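Beta-1,4-exocellulase (PDB 4AVO) probably hydrolyses the beta-1,4-glucosidic bonds of cellulose from a chain end to release cellobiose, this chain being its glycoside hydrolase family 6 catalytic domain. Local coordinates at residues 3-8 / 338-343; 80-85 / 132-137. The protein carries 1 engineered substitution. All blocks are in the same frame, centred on the assembly; numbering follows the deposited sequence.

Overall arrangement
Both contacts reach the curled sheet of the distorted barrel found in glycoside hydrolase family 6, but they serve different places. Contact 1 joins the calcium-bearing start of the chain to strand 339-343; its middle lies about 17 Å from the centre of the chain. Contact 2 pairs the neighbouring strands 75-81 and 127-133 and then follows their loops into the sugar-binding cleft, where the engineered Ala136 replaces the predicted proton donor. The centres of the two contacts are about 22 Å apart and their nearest atoms about 6 Å apart. Phe7 of contact 1 touches Val130, on strand 127-133, one of the two strands of contact 2, and the side chain of Ile132 lies about 13 Å from the calcium ion.

Contact 1: 3-8 / 338-343; sequences VDNPFE and PTVNPA. With CA (calcium ion), chain C.
Val340 fits its two methyl groups against a type I beta turn, Asn5 to Glu8, near the beginning of the chain. This small contact ties the N-terminal loop of the distorted barrel to strand 339-343, where the chain turns a corner. The turn is closed by its own backbone bond, Glu8 N to Asn5 O (3.0 Å).

Across the segments the touch is van der Waals in kind. With CG1 anti to the backbone N (chi1 178°), the two methyls of Val340 divide the turn between them: CG1 lies against Glu8 CA at 3.9 Å and also reaches the side chain of Asn5, while CG2 approaches Phe7 O to 3.3 Å and Phe7 CB to 4.1 Å. The Phe7 ring leads away from this meeting and packs on Ala348 and Val350 of strand 346-350 and on Val130 of strand 127-133, two strands that are not neighbours in the sheet.

The polar bonds are made to other parts of the fold. Asn341 ND2 is hydrogen-bonded to Val346 O, which holds that side chain to the antiparallel partner strand. Asp4, just before the turn, binds the calcium ion twice, and Asp281 O and four waters complete a set of seven ligands. A chi1 of -165° sets the Asp4 carboxylate beside its own carbonyl carbon, and Asp4 O and Asp4 OD1 each lie 2.4 Å from the calcium ion.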
ATOM      1  N   VAL A   3      -1.813  10.061 -20.501  1.00 13.33           N
ATOM      2  CA  VAL A   3      -1.523   8.749 -21.080  1.00 12.27           C
ATOM      3  C   VAL A   3      -2.334   7.650 -20.386  1.00 11.93           C
ATOM      4  O   VAL A   3      -2.712   7.788 -19.217  1.00 12.19           O
ATOM      5  CB  VAL A   3      -0.005   8.407 -21.094  1.00 12.04           C
ATOM      6  CG1 VAL A   3       0.763   9.440 -21.903  1.00 12.02           C
ATOM      7  CG2 VAL A   3       0.556   8.297 -19.681  1.00 11.39           C
ATOM      8  N   ASP A   4      -2.613   6.578 -21.124  1.00 11.26           N
ATOM      9  CA  ASP A   4      -3.370   5.444 -20.609  1.00 10.93           C
ATOM     10  C   ASP A   4      -2.699   4.878 -19.353  1.00 10.15           C
ATOM     11  O   ASP A   4      -3.353   4.651 -18.332  1.00 10.09           O
ATOM     12  CB  ASP A   4      -3.486   4.361 -21.693  1.00 11.38           C
ATOM     13  CG  ASP A   4      -4.554   3.310 -21.388  1.00 13.38           C
ATOM     14  OD1 ASP A   4      -5.256   3.400 -20.356  1.00 13.56           O
ATOM     15  OD2 ASP A   4      -4.692   2.378 -22.205  1.00 16.68           O
ATOM     16  N   ASN A   5      -1.392   4.668 -19.443  1.00  9.09           N
ATOM     17  CA  ASN A   5      -0.609   4.078 -18.365  1.00  8.48           C
ATOM     18  C   ASN A   5       0.635   4.934 -18.164  1.00  8.25           C
ATOM     19  O   ASN A   5       1.533   4.920 -19.006  1.00  8.13           O
ATOM     20  CB  ASN A   5      -0.236   2.638 -18.740  1.00  8.39           C
ATOM     21  CG  ASN A   5       0.566   1.914 -17.655  1.00  7.82           C
ATOM     22  OD1 ASN A   5       0.838   0.719 -17.777  1.00  9.70           O
ATOM     23  ND2 ASN A   5       0.937   2.620 -16.605  1.00  4.70           N
ATOM     24  N   PRO A   6       0.697   5.693 -17.055  1.00  8.12           N
ATOM     25  CA  PRO A   6       1.842   6.594 -16.838  1.00  7.82           C
ATOM     26  C   PRO A   6       3.199   5.902 -16.650  1.00  7.67           C
ATOM     27  O   PRO A   6       4.236   6.537 -16.804  1.00  7.53           O
ATOM     28  CB  PRO A   6       1.443   7.387 -15.587  1.00  7.89           C
ATOM     29  CG  PRO A   6       0.447   6.506 -14.881  1.00  8.02           C
ATOM     30  CD  PRO A   6      -0.299   5.786 -15.970  1.00  8.15           C
ATOM     31  N   PHE A   7       3.194   4.610 -16.344  1.00  7.91           N
ATOM     32  CA  PHE A   7       4.442   3.862 -16.201  1.00  8.36           C
ATOM     33  C   PHE A   7       4.999   3.442 -17.558  1.00  8.92           C
ATOM     34  O   PHE A   7       6.190   3.160 -17.688  1.00  9.33           O
ATOM     35  CB  PHE A   7       4.234   2.658 -15.282  1.00  8.15           C
ATOM     36  CG  PHE A   7       3.874   3.047 -13.874  1.00  7.67           C
ATOM     37  CD1 PHE A   7       2.548   3.246 -13.513  1.00  7.01           C
ATOM     38  CD2 PHE A   7       4.870   3.255 -12.923  1.00  7.13           C
ATOM     39  CE1 PHE A   7       2.211   3.629 -12.218  1.00  7.81           C
ATOM     40  CE2 PHE A   7       4.542   3.644 -11.630  1.00  7.99           C
ATOM     41  CZ  PHE A   7       3.212   3.828 -11.273  1.00  7.88           C
ATOM     42  N   GLU A   8       4.130   3.437 -18.564  1.00  9.51           N
ATOM     43  CA  GLU A   8       4.470   2.972 -19.905  1.00 10.25           C
ATOM     44  C   GLU A   8       5.402   3.946 -20.622  1.00 10.06           C
ATOM     45  O   GLU A   8       5.107   5.140 -20.732  1.00 10.06           O
ATOM     46  CB  GLU A   8       3.180   2.735 -20.696  1.00 10.91           C
ATOM     47  CG  GLU A   8       3.350   2.222 -22.111  1.00 12.77           C
ATOM     48  CD  GLU A   8       2.036   1.728 -22.705  1.00 15.96           C
ATOM     49  OE1 GLU A   8       0.958   2.203 -22.281  1.00 17.31           O
ATOM     50  OE2 GLU A   8       2.081   0.851 -23.588  1.00 16.11           O
ATOM     51  N   PRO A 338       9.868  -3.117  -9.872  1.00  7.77           N
ATOM     52  CA  PRO A 338       8.867  -2.374 -10.639  1.00  7.74           C
ATOM     53  C   PRO A 338       8.882  -2.742 -12.124  1.00  7.97           C
ATOM     54  O   PRO A 338       9.947  -2.769 -12.758  1.00  7.65           O
ATOM     55  CB  PRO A 338       9.261  -0.913 -10.397  1.00  7.75           C
ATOM     56  CG  PRO A 338       9.809  -0.937  -8.994  1.00  7.80           C
ATOM     57  CD  PRO A 338      10.592  -2.239  -8.930  1.00  7.97           C
ATOM     58  N   THR A 339       7.693  -3.034 -12.649  1.00  7.81           N
ATOM     59  CA  THR A 339       7.524  -3.651 -13.965  1.00  8.38           C
ATOM     60  C   THR A 339       6.265  -3.089 -14.612  1.00  8.04           C
ATOM     61  O   THR A 339       5.213  -3.056 -13.976  1.00  7.82           O
ATOM     62  CB  THR A 339       7.351  -5.182 -13.821  1.00  8.39           C
ATOM     63  OG1 THR A 339       8.509  -5.735 -13.195  1.00 10.31           O
ATOM     64  CG2 THR A 339       7.151  -5.859 -15.179  1.00  8.67           C
ATOM     65  N   VAL A 340       6.377  -2.662 -15.870  1.00  7.98           N
ATOM     66  CA  VAL A 340       5.226  -2.143 -16.635  1.00  7.63           C
ATOM     67  C   VAL A 340       4.298  -3.262 -17.149  1.00  7.49           C
ATOM     68  O   VAL A 340       4.766  -4.276 -17.691  1.00  7.31           O
ATOM     69  CB  VAL A 340       5.686  -1.275 -17.831  1.00  7.82           C
ATOM     70  CG1 VAL A 340       4.492  -0.772 -18.654  1.00  7.67           C
ATOM     71  CG2 VAL A 340       6.532  -0.095 -17.345  1.00  9.10           C
ATOM     72  N   ASN A 341       2.990  -3.060 -16.964  1.00  7.09           N
ATOM     73  CA  ASN A 341       1.924  -3.952 -17.475  1.00  7.26           C
ATOM     74  C   ASN A 341       2.263  -5.454 -17.430  1.00  7.30           C
ATOM     75  O   ASN A 341       2.331  -6.122 -18.466  1.00  7.25           O
ATOM     76  CB  ASN A 341       1.500  -3.506 -18.885  1.00  7.33           C
ATOM     77  CG  ASN A 341       0.230  -4.192 -19.378  1.00  7.49           C
ATOM     78  OD1 ASN A 341       0.120  -4.500 -20.563  1.00  8.46           O
ATOM     79  ND2 ASN A 341      -0.737  -4.412 -18.483  1.00  6.33           N
ATOM     80  N   PRO A 342       2.485  -5.988 -16.218  1.00  7.20           N
ATOM     81  CA  PRO A 342       2.923  -7.377 -16.070  1.00  7.31           C
ATOM     82  C   PRO A 342       1.818  -8.414 -16.285  1.00  7.38           C
ATOM     83  O   PRO A 342       2.111  -9.600 -16.435  1.00  7.86           O
ATOM     84  CB  PRO A 342       3.389  -7.427 -14.614  1.00  7.20           C
ATOM     85  CG  PRO A 342       2.534  -6.414 -13.930  1.00  7.08           C
ATOM     86  CD  PRO A 342       2.384  -5.301 -14.915  1.00  6.89           C
ATOM     87  N   ALA A 343       0.566  -7.972 -16.277  1.00  7.06           N
ATOM     88  CA  ALA A 343      -0.580  -8.875 -16.277  1.00  7.31           C
ATOM     89  C   ALA A 343      -1.816  -8.126 -16.769  1.00  7.30           C
ATOM     90  O   ALA A 343      -1.853  -6.893 -16.705  1.00  7.43           O
ATOM     91  CB  ALA A 343      -0.806  -9.441 -14.869  1.00  6.98           C
TER
HETATM   92 CA    CA C 607      -5.509   3.595 -17.994  1.00  9.68          CA
HETATM   93  O   HOH W   1      -6.791   5.418 -16.510  1.00 21.26           O
HETATM   94  O   HOH W   2      -4.428   1.392 -18.017  1.00 12.30           O
HETATM   95  O   HOH W   3      -4.667   3.396 -15.774  1.00  6.12           O
HETATM   96  O   HOH W   4      -6.564   5.579 -19.010  1.00 15.20           O

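Contact 2: 80-85 / 132-137; sequences VIYNLP and IIEIAS. Engineered in segment 132-137: Ala136 (natural residue Asp). With BGC (beta-D-glucopyranose), chain B.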
ATOM      1  N   VAL A  80       3.031   9.606  -2.426  1.00  3.97           N
ATOM      2  CA  VAL A  80       1.957   9.063  -1.601  1.00  4.14           C
ATOM      3  C   VAL A  80       1.331  10.166  -0.754  1.00  4.35           C
ATOM      4  O   VAL A  80       2.013  10.833   0.025  1.00  4.67           O
ATOM      5  CB  VAL A  80       2.432   7.906  -0.692  1.00  4.20           C
ATOM      6  CG1 VAL A  80       1.232   7.217  -0.027  1.00  4.49           C
ATOM      7  CG2 VAL A  80       3.253   6.893  -1.499  1.00  4.62           C
ATOM      8  N   ILE A  81       0.034  10.353  -0.946  1.00  4.37           N
ATOM      9  CA  ILE A  81      -0.747  11.324  -0.197  1.00  4.51           C
ATOM     10  C   ILE A  81      -1.257  10.568   1.012  1.00  4.63           C
ATOM     11  O   ILE A  81      -2.059   9.644   0.877  1.00  4.55           O
ATOM     12  CB  ILE A  81      -1.920  11.867  -1.063  1.00  4.28           C
ATOM     13  CG1 ILE A  81      -1.397  12.419  -2.400  1.00  4.78           C
ATOM     14  CG2 ILE A  81      -2.760  12.899  -0.290  1.00  4.70           C
ATOM     15  CD1 ILE A  81      -0.319  13.532  -2.283  1.00  3.81           C
ATOM     16  N   TYR A  82      -0.772  10.944   2.193  1.00  4.77           N
ATOM     17  CA  TYR A  82      -0.978  10.132   3.388  1.00  5.04           C
ATOM     18  C   TYR A  82      -1.012  10.987   4.656  1.00  4.94           C
ATOM     19  O   TYR A  82      -0.087  10.954   5.476  1.00  5.05           O
ATOM     20  CB  TYR A  82       0.116   9.056   3.470  1.00  5.04           C
ATOM     21  CG  TYR A  82      -0.082   8.034   4.566  1.00  4.76           C
ATOM     22  CD1 TYR A  82      -1.189   7.184   4.558  1.00  5.62           C
ATOM     23  CD2 TYR A  82       0.852   7.899   5.596  1.00  5.69           C
ATOM     24  CE1 TYR A  82      -1.375   6.240   5.559  1.00  7.09           C
ATOM     25  CE2 TYR A  82       0.675   6.956   6.603  1.00  6.63           C
ATOM     26  CZ  TYR A  82      -0.441   6.138   6.575  1.00  7.27           C
ATOM     27  OH  TYR A  82      -0.629   5.203   7.557  1.00  8.32           O
ATOM     28  N   ASN A  83      -2.088  11.754   4.820  1.00  5.18           N
ATOM     29  CA  ASN A  83      -2.226  12.592   6.004  1.00  5.17           C
ATOM     30  C   ASN A  83      -3.667  12.952   6.349  1.00  5.00           C
ATOM     31  O   ASN A  83      -3.933  14.053   6.833  1.00  5.13           O
ATOM     32  CB  ASN A  83      -1.374  13.865   5.855  1.00  5.36           C
ATOM     33  CG  ASN A  83      -1.017  14.500   7.200  1.00  6.54           C
ATOM     34  OD1 ASN A  83      -0.906  13.815   8.214  1.00  8.60           O
ATOM     35  ND2 ASN A  83      -0.810  15.810   7.198  1.00  6.50           N
ATOM     36  N   LEU A  84      -4.599  12.028   6.125  1.00  4.86           N
ATOM     37  CA  LEU A  84      -6.006  12.302   6.418  1.00  4.48           C
ATOM     38  C   LEU A  84      -6.221  12.630   7.889  1.00  4.70           C
ATOM     39  O   LEU A  84      -5.465  12.172   8.748  1.00  4.61           O
ATOM     40  CB  LEU A  84      -6.894  11.111   6.065  1.00  4.44           C
ATOM     41  CG  LEU A  84      -7.355  10.922   4.622  1.00  4.05           C
ATOM     42  CD1 LEU A  84      -7.932   9.532   4.467  1.00  4.61           C
ATOM     43  CD2 LEU A  84      -8.371  11.997   4.183  1.00  3.56           C
ATOM     44  N   PRO A  85      -7.258  13.432   8.179  1.00  5.16           N
ATOM     45  CA  PRO A  85      -7.703  13.545   9.562  1.00  5.10           C
ATOM     46  C   PRO A  85      -8.042  12.147  10.074  1.00  4.88           C
ATOM     47  O   PRO A  85      -8.673  11.372   9.354  1.00  5.05           O
ATOM     48  CB  PRO A  85      -8.976  14.392   9.457  1.00  5.11           C
ATOM     49  CG  PRO A  85      -9.408  14.295   8.030  1.00  5.82           C
ATOM     50  CD  PRO A  85      -8.131  14.174   7.249  1.00  5.06           C
ATOM     51  N   ILE A 132      -0.590   8.481  -5.237  1.00  6.03           N
ATOM     52  CA  ILE A 132      -1.213   7.355  -4.549  0.70  6.21           C
ATOM     53  C   ILE A 132      -2.030   7.899  -3.384  1.00  6.05           C
ATOM     54  O   ILE A 132      -1.474   8.473  -2.447  1.00  5.55           O
ATOM     55  CB  ILE A 132      -0.151   6.341  -4.045  0.70  6.27           C
ATOM     56  CG1 ILE A 132       0.744   5.849  -5.203  0.70  7.43           C
ATOM     57  CG2 ILE A 132      -0.816   5.172  -3.318  0.70  6.69           C
ATOM     58  CD1 ILE A 132       0.034   5.028  -6.269  0.70  7.58           C
ATOM     59  N   ILE A 133      -3.348   7.720  -3.445  1.00  6.31           N
ATOM     60  CA  ILE A 133      -4.244   8.409  -2.507  1.00  6.95           C
ATOM     61  C   ILE A 133      -4.631   7.615  -1.258  1.00  7.44           C
ATOM     62  O   ILE A 133      -5.410   6.660  -1.326  1.00  7.28           O
ATOM     63  CB  ILE A 133      -5.530   8.925  -3.216  1.00  7.14           C
ATOM     64  CG1 ILE A 133      -5.189   9.594  -4.560  1.00  7.24           C
ATOM     65  CG2 ILE A 133      -6.329   9.854  -2.274  1.00  7.15           C
ATOM     66  CD1 ILE A 133      -4.311  10.843  -4.470  1.00  7.87           C
ATOM     67  N   GLU A 134      -4.050   8.025  -0.132  1.00  7.73           N
ATOM     68  CA  GLU A 134      -4.502   7.674   1.223  1.00  8.39           C
ATOM     69  C   GLU A 134      -4.665   6.185   1.545  1.00  8.91           C
ATOM     70  O   GLU A 134      -5.778   5.641   1.602  1.00  8.88           O
ATOM     71  CB  GLU A 134      -5.743   8.494   1.616  1.00  8.15           C
ATOM     72  CG  GLU A 134      -5.482  10.007   1.652  1.00  7.83           C
ATOM     73  CD  GLU A 134      -4.579  10.462   2.808  1.00  7.45           C
ATOM     74  OE1 GLU A 134      -4.336   9.672   3.751  1.00  6.58           O
ATOM     75  OE2 GLU A 134      -4.125  11.631   2.777  1.00  6.70           O
ATOM     76  N   ILE A 135      -3.521   5.556   1.789  1.00  9.74           N
ATOM     77  CA  ILE A 135      -3.423   4.147   2.157  1.00 10.48           C
ATOM     78  C   ILE A 135      -4.203   3.855   3.429  1.00 10.30           C
ATOM     79  O   ILE A 135      -4.207   4.674   4.347  1.00 11.05           O
ATOM     80  CB  ILE A 135      -1.931   3.759   2.394  1.00 10.89           C
ATOM     81  CG1 ILE A 135      -1.033   4.304   1.273  1.00 11.67           C
ATOM     82  CG2 ILE A 135      -1.765   2.253   2.586  1.00 11.83           C
ATOM     83  CD1 ILE A 135      -1.529   4.001  -0.131  1.00 12.89           C
ATOM     84  N   ALA A 136      -4.858   2.690   3.477  1.00 10.08           N
ATOM     85  CA  ALA A 136      -5.555   2.214   4.679  1.00  9.98           C
ATOM     86  C   ALA A 136      -6.554   3.234   5.226  1.00  9.47           C
ATOM     87  O   ALA A 136      -6.605   3.497   6.433  1.00 10.38           O
ATOM     88  CB  ALA A 136      -4.547   1.796   5.764  1.00 10.12           C
ATOM     89  N   SER A 137      -7.341   3.823   4.330  1.00  8.95           N
ATOM     90  CA  SER A 137      -8.370   4.767   4.742  1.00  7.98           C
ATOM     91  C   SER A 137      -9.763   4.185   4.501  1.00  7.81           C
ATOM     92  O   SER A 137     -10.366   3.594   5.397  1.00  7.30           O
ATOM     93  CB  SER A 137      -8.193   6.120   4.032  1.00  7.99           C
ATOM     94  OG  SER A 137      -8.170   5.985   2.616  1.00  8.39           O
TER
HETATM   95  C2  BGC B   5       1.480   0.205   7.130  0.50  8.93           C
HETATM   96  C3  BGC B   5       2.706   1.108   7.392  0.50  8.62           C
HETATM   97  C4  BGC B   5       2.560   2.548   6.904  0.50  8.74           C
HETATM   98  C5  BGC B   5       1.063   2.888   6.905  0.50  9.94           C
HETATM   99  C6  BGC B   5       0.485   2.752   5.501  0.50 10.97           C
HETATM  100  C1  BGC B   5       0.132   0.730   7.663  0.50  9.77           C
HETATM  101  O2  BGC B   5       1.770  -0.977   7.830  0.50 10.13           O
HETATM  102  O3  BGC B   5       3.854   0.536   6.796  0.50  8.03           O
HETATM  103  O4  BGC B   5       3.379   3.444   7.678  0.50  6.60           O
HETATM  104  O5  BGC B   5       0.267   2.141   7.831  0.50  9.98           O
HETATM  105  O6  BGC B   5       0.206   1.398   5.233  0.50 13.10           O
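Glu134 OE2 is gripped by two groups: Asn83 N meets its syn lone pair in a nearly straight bond (2.9 Å, 176°), and Tyr106 OH is hydrogen-bonded to it as well. Leu84 N adds a weak bond to Glu134 OE1. A chain bent at chi2 (-70°) carries the buried carboxylate back over to these backbone amides, with Leu84 CG only 3.3 Å from Glu134 CD. A leucine in place of Glu134 would probably leave the backbone N-H of Asn83 and the Tyr106 hydroxyl without this acceptor and free the 83-84 loop to shift. Farther along, Leu84 CD1 is pressed tightly on Ser137 CB at 3.4 Å, while Ser137 OG is bonded to Glu134 O at 2.6 Å.

Upstream the segments run as parallel strands, linked by Ile81 N to Ile132 O and by Glu134 N to Ile81 O, both 2.8 Å. Past the strands, Ile135 O sits at the edge of the Tyr82 ring, 3.5 Å from Tyr82 CE1, and both residues line the glucose-binding pocket next to the engineered Ala136. Ile81 and Ile133 lie side by side, Ile81 against helices 103-119 and 162-175 and Ile133 against the latter; on the other face Val80 and Ile132 turn inward, and strands 38-40 and 180-185 flank the pair.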